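Local structure of Cow rumen GH26 endo-mannanase (Metagenome, 6UEH) at residues A[76-86]-A[112-123]. The protein probably hydrolyses internal beta-1,4-mannosidic bonds of mannans such as galactomannan, and carries a CBM6-like accessory domain beside its GH26 catalytic domain. Numbering follows the deposited sequence.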
# COMPACT_ATOMS: atom_id res chain seq x y z
N ARG A 76 -18.07 -8.21 16.48
CA ARG A 76 -18.39 -6.84 16.88
C ARG A 76 -17.14 -5.97 16.91
O ARG A 76 -16.12 -6.34 17.49
CB ARG A 76 -19.07 -6.83 18.25
CG ARG A 76 -19.57 -5.47 18.70
CD ARG A 76 -20.43 -5.58 19.96
NE ARG A 76 -20.98 -4.28 20.36
CZ ARG A 76 -22.14 -3.80 19.93
NH1 ARG A 76 -22.88 -4.49 19.08
NH2 ARG A 76 -22.56 -2.61 20.35
N LEU A 77 -17.23 -4.80 16.29
CA LEU A 77 -16.12 -3.85 16.25
C LEU A 77 -15.70 -3.42 17.66
O LEU A 77 -16.54 -3.12 18.51
CB LEU A 77 -16.50 -2.62 15.42
CG LEU A 77 -15.39 -1.59 15.21
CD1 LEU A 77 -14.32 -2.15 14.29
CD2 LEU A 77 -15.94 -0.28 14.68
N GLN A 78 -14.40 -3.41 17.90
CA GLN A 78 -13.86 -2.92 19.16
C GLN A 78 -12.76 -1.90 18.87
O GLN A 78 -12.22 -1.86 17.76
CB GLN A 78 -13.31 -4.06 20.01
CG GLN A 78 -14.34 -5.12 20.37
CD GLN A 78 -15.49 -4.57 21.18
OE1 GLN A 78 -15.30 -3.72 22.06
NE2 GLN A 78 -16.70 -5.04 20.90
N THR A 79 -12.43 -1.09 19.86
CA THR A 79 -11.45 -0.03 19.66
C THR A 79 -10.42 0.02 20.79
O THR A 79 -10.76 0.25 21.95
CB THR A 79 -12.13 1.35 19.55
OG1 THR A 79 -12.94 1.38 18.37
CG2 THR A 79 -11.08 2.45 19.47
N ILE A 80 -9.16 -0.20 20.43
CA ILE A 80 -8.07 0.03 21.37
C ILE A 80 -7.47 1.39 21.05
O ILE A 80 -7.41 1.80 19.89
CB ILE A 80 -6.99 -1.08 21.32
CG1 ILE A 80 -5.98 -0.90 22.46
CG2 ILE A 80 -6.31 -1.13 19.96
CD1 ILE A 80 -5.03 -2.06 22.63
N SER A 81 -7.06 2.11 22.09
CA SER A 81 -6.62 3.48 21.92
C SER A 81 -5.36 3.76 22.73
O SER A 81 -5.27 3.39 23.90
CB SER A 81 -7.73 4.45 22.33
OG SER A 81 -7.33 5.79 22.20
N VAL A 82 -4.39 4.40 22.10
CA VAL A 82 -3.19 4.84 22.79
C VAL A 82 -3.19 6.36 22.82
O VAL A 82 -3.01 7.02 21.79
CB VAL A 82 -1.91 4.33 22.13
CG1 VAL A 82 -0.69 4.88 22.85
CG2 VAL A 82 -1.89 2.81 22.12
N ASN A 83 -3.40 6.90 24.02
CA ASN A 83 -3.62 8.33 24.21
C ASN A 83 -4.75 8.81 23.31
O ASN A 83 -5.91 8.43 23.51
CB ASN A 83 -2.33 9.11 23.98
CG ASN A 83 -1.31 8.90 25.10
OD1 ASN A 83 -1.67 8.84 26.27
ND2 ASN A 83 -0.04 8.77 24.73
N GLY A 84 -4.43 9.62 22.31
CA GLY A 84 -5.46 10.18 21.45
C GLY A 84 -5.75 9.42 20.17
O GLY A 84 -6.65 9.79 19.41
N ILE A 85 -5.00 8.35 19.92
CA ILE A 85 -5.09 7.62 18.66
C ILE A 85 -5.89 6.33 18.80
O ILE A 85 -5.64 5.54 19.72
CB ILE A 85 -3.69 7.30 18.11
CG1 ILE A 85 -2.85 8.58 18.04
CG2 ILE A 85 -3.78 6.65 16.73
CD1 ILE A 85 -1.42 8.35 17.58
N ASP A 86 -6.84 6.11 17.90
CA ASP A 86 -7.69 4.91 17.94
C ASP A 86 -7.29 3.87 16.89
O ASP A 86 -6.91 4.21 15.77
CB ASP A 86 -9.16 5.28 17.72
CG ASP A 86 -9.73 6.14 18.83
OD1 ASP A 86 -9.09 6.24 19.90
OD2 ASP A 86 -10.83 6.69 18.64
N ASN A 112 1.52 6.78 28.86
CA ASN A 112 0.61 6.42 27.77
C ASN A 112 -0.67 5.82 28.32
O ASN A 112 -0.65 4.78 28.98
CB ASN A 112 1.28 5.44 26.81
CG ASN A 112 2.44 6.05 26.06
OD1 ASN A 112 2.29 6.52 24.93
ND2 ASN A 112 3.62 6.04 26.68
N LYS A 113 -1.80 6.47 28.05
CA LYS A 113 -3.08 5.92 28.45
C LYS A 113 -3.56 4.92 27.41
O LYS A 113 -3.88 5.30 26.28
CB LYS A 113 -4.12 7.02 28.65
CG LYS A 113 -5.47 6.52 29.16
CD LYS A 113 -6.44 7.67 29.40
CE LYS A 113 -7.71 7.18 30.07
NZ LYS A 113 -8.67 8.28 30.33
N VAL A 114 -3.59 3.65 27.78
CA VAL A 114 -4.11 2.62 26.89
C VAL A 114 -5.57 2.35 27.25
O VAL A 114 -5.87 1.95 28.38
CB VAL A 114 -3.30 1.31 26.99
CG1 VAL A 114 -3.82 0.30 25.97
CG2 VAL A 114 -1.82 1.60 26.77
N SER A 115 -6.46 2.58 26.30
CA SER A 115 -7.89 2.44 26.56
C SER A 115 -8.58 1.46 25.62
O SER A 115 -8.18 1.30 24.47
CB SER A 115 -8.59 3.80 26.45
OG SER A 115 -8.05 4.74 27.35
N PHE A 116 -9.62 0.81 26.13
CA PHE A 116 -10.59 0.17 25.26
C PHE A 116 -11.85 1.02 25.30
O PHE A 116 -12.47 1.18 26.35
CB PHE A 116 -10.86 -1.27 25.70
CG PHE A 116 -9.72 -2.20 25.44
CD1 PHE A 116 -9.49 -2.69 24.16
CD2 PHE A 116 -8.86 -2.57 26.46
CE1 PHE A 116 -8.43 -3.54 23.92
CE2 PHE A 116 -7.80 -3.42 26.22
CZ PHE A 116 -7.58 -3.90 24.95
N LYS A 117 -12.19 1.59 24.15
CA LYS A 117 -13.32 2.52 24.06
C LYS A 117 -14.59 1.78 23.67
O LYS A 117 -14.54 0.74 23.02
CB LYS A 117 -13.00 3.64 23.07
CG LYS A 117 -11.82 4.51 23.47
CD LYS A 117 -11.60 5.66 22.50
CE LYS A 117 -10.53 6.61 22.99
NZ LYS A 117 -10.33 7.77 22.07
N PRO A 118 -15.75 2.33 24.08
CA PRO A 118 -17.05 1.73 23.73
C PRO A 118 -17.41 1.95 22.26
O PRO A 118 -18.48 2.48 21.96
CB PRO A 118 -18.03 2.47 24.64
CG PRO A 118 -17.37 3.78 24.91
CD PRO A 118 -15.90 3.47 25.00
N ILE A 119 -16.51 1.55 21.37
CA ILE A 119 -16.76 1.62 19.93
C ILE A 119 -16.40 0.26 19.32
O ILE A 119 -15.29 0.09 18.83
CB ILE A 119 -15.94 2.73 19.25
CG1 ILE A 119 -16.04 4.04 20.04
CG2 ILE A 119 -16.38 2.93 17.81
CD1 ILE A 119 -15.14 5.15 19.50
N TYR A 120 -17.34 -0.69 19.35
CA TYR A 120 -18.69 -0.47 19.85
C TYR A 120 -18.96 -1.09 21.22
O TYR A 120 -20.11 -1.20 21.64
CB TYR A 120 -19.71 -1.02 18.84
CG TYR A 120 -19.68 -0.33 17.50
CD1 TYR A 120 -19.49 1.05 17.41
CD2 TYR A 120 -19.84 -1.05 16.32
CE1 TYR A 120 -19.47 1.68 16.18
CE2 TYR A 120 -19.81 -0.42 15.09
CZ TYR A 120 -19.63 0.94 15.03
OH TYR A 120 -19.60 1.57 13.80
N GLY A 121 -17.90 -1.49 21.91
CA GLY A 121 -18.04 -2.02 23.26
C GLY A 121 -18.83 -3.31 23.37
O GLY A 121 -18.93 -4.07 22.40
N TYR A 122 -19.39 -3.55 24.55
CA TYR A 122 -20.12 -4.78 24.87
C TYR A 122 -19.29 -6.02 24.54
O TYR A 122 -19.70 -6.88 23.76
CB TYR A 122 -21.48 -4.78 24.19
CG TYR A 122 -22.36 -3.70 24.77
CD1 TYR A 122 -23.07 -3.90 25.94
CD2 TYR A 122 -22.43 -2.45 24.17
CE1 TYR A 122 -23.85 -2.90 26.49
CE2 TYR A 122 -23.21 -1.44 24.71
CZ TYR A 122 -23.92 -1.67 25.87
OH TYR A 122 -24.69 -0.67 26.41
N ALA A 123 -18.12 -6.06 25.15
CA ALA A 123 -17.22 -7.20 25.10
C ALA A 123 -16.58 -7.38 26.47
O ALA A 123 -16.59 -6.46 27.29
CB ALA A 123 -16.16 -7.01 24.03
O HOH W 1 -13.64 -1.81 22.41
O HOH W 2 -6.41 6.18 25.58
O HOH W 3 -8.46 9.11 23.70
O HOH W 4 -12.76 8.27 20.63
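Ser81 and Ser115 form an antiparallel hydrogen-bonded pair where strand 76-82 runs beside the 112-117 part of strand 110-117, the segment directions 166° apart. Ser81 N donates to Ser115 O at 2.8 Å, and Ser115 N returns a bond to Ser81 O. On one face, Ile80 and Phe116 lie side by side and point the same way. Ile80 CB meets Phe116 CE1 at 3.9 Å. Phe125 and Phe102 also touch that ring. On the Ser81 face, Lys117 reaches across with an extended chain. Its NZ forms a salt bridge to Asp86 OD1 at 2.9 Å, on the syn lone pair. Strands 76-82 and 110-117 are the two middle strands of a four-stranded antiparallel sheet in the CBM6-family domain, a beta-sandwich fold. A cis peptide bond precedes Tyr120. Thr79 OG1 donates to Ile119 O at 2.7 Å, in the carbonyl plane. Leu77 CD2 sits over one face of the Tyr120 ring, a CH-pi contact. Gly121 O takes two bonds from opposite faces of its plane: Arg76 NE at 2.9 Å and Gln78 NE2, the latter nearly straight at 177°. With CG anti to the backbone N (chi1 -174°), the extended Arg76 chain also brings NH2 to Tyr120 O at 3.1 Å. Its NH1 forms a salt bridge with Asp72. An alanine here would probably cost Gly121 O one of these two donors and Asp72 its charge partner.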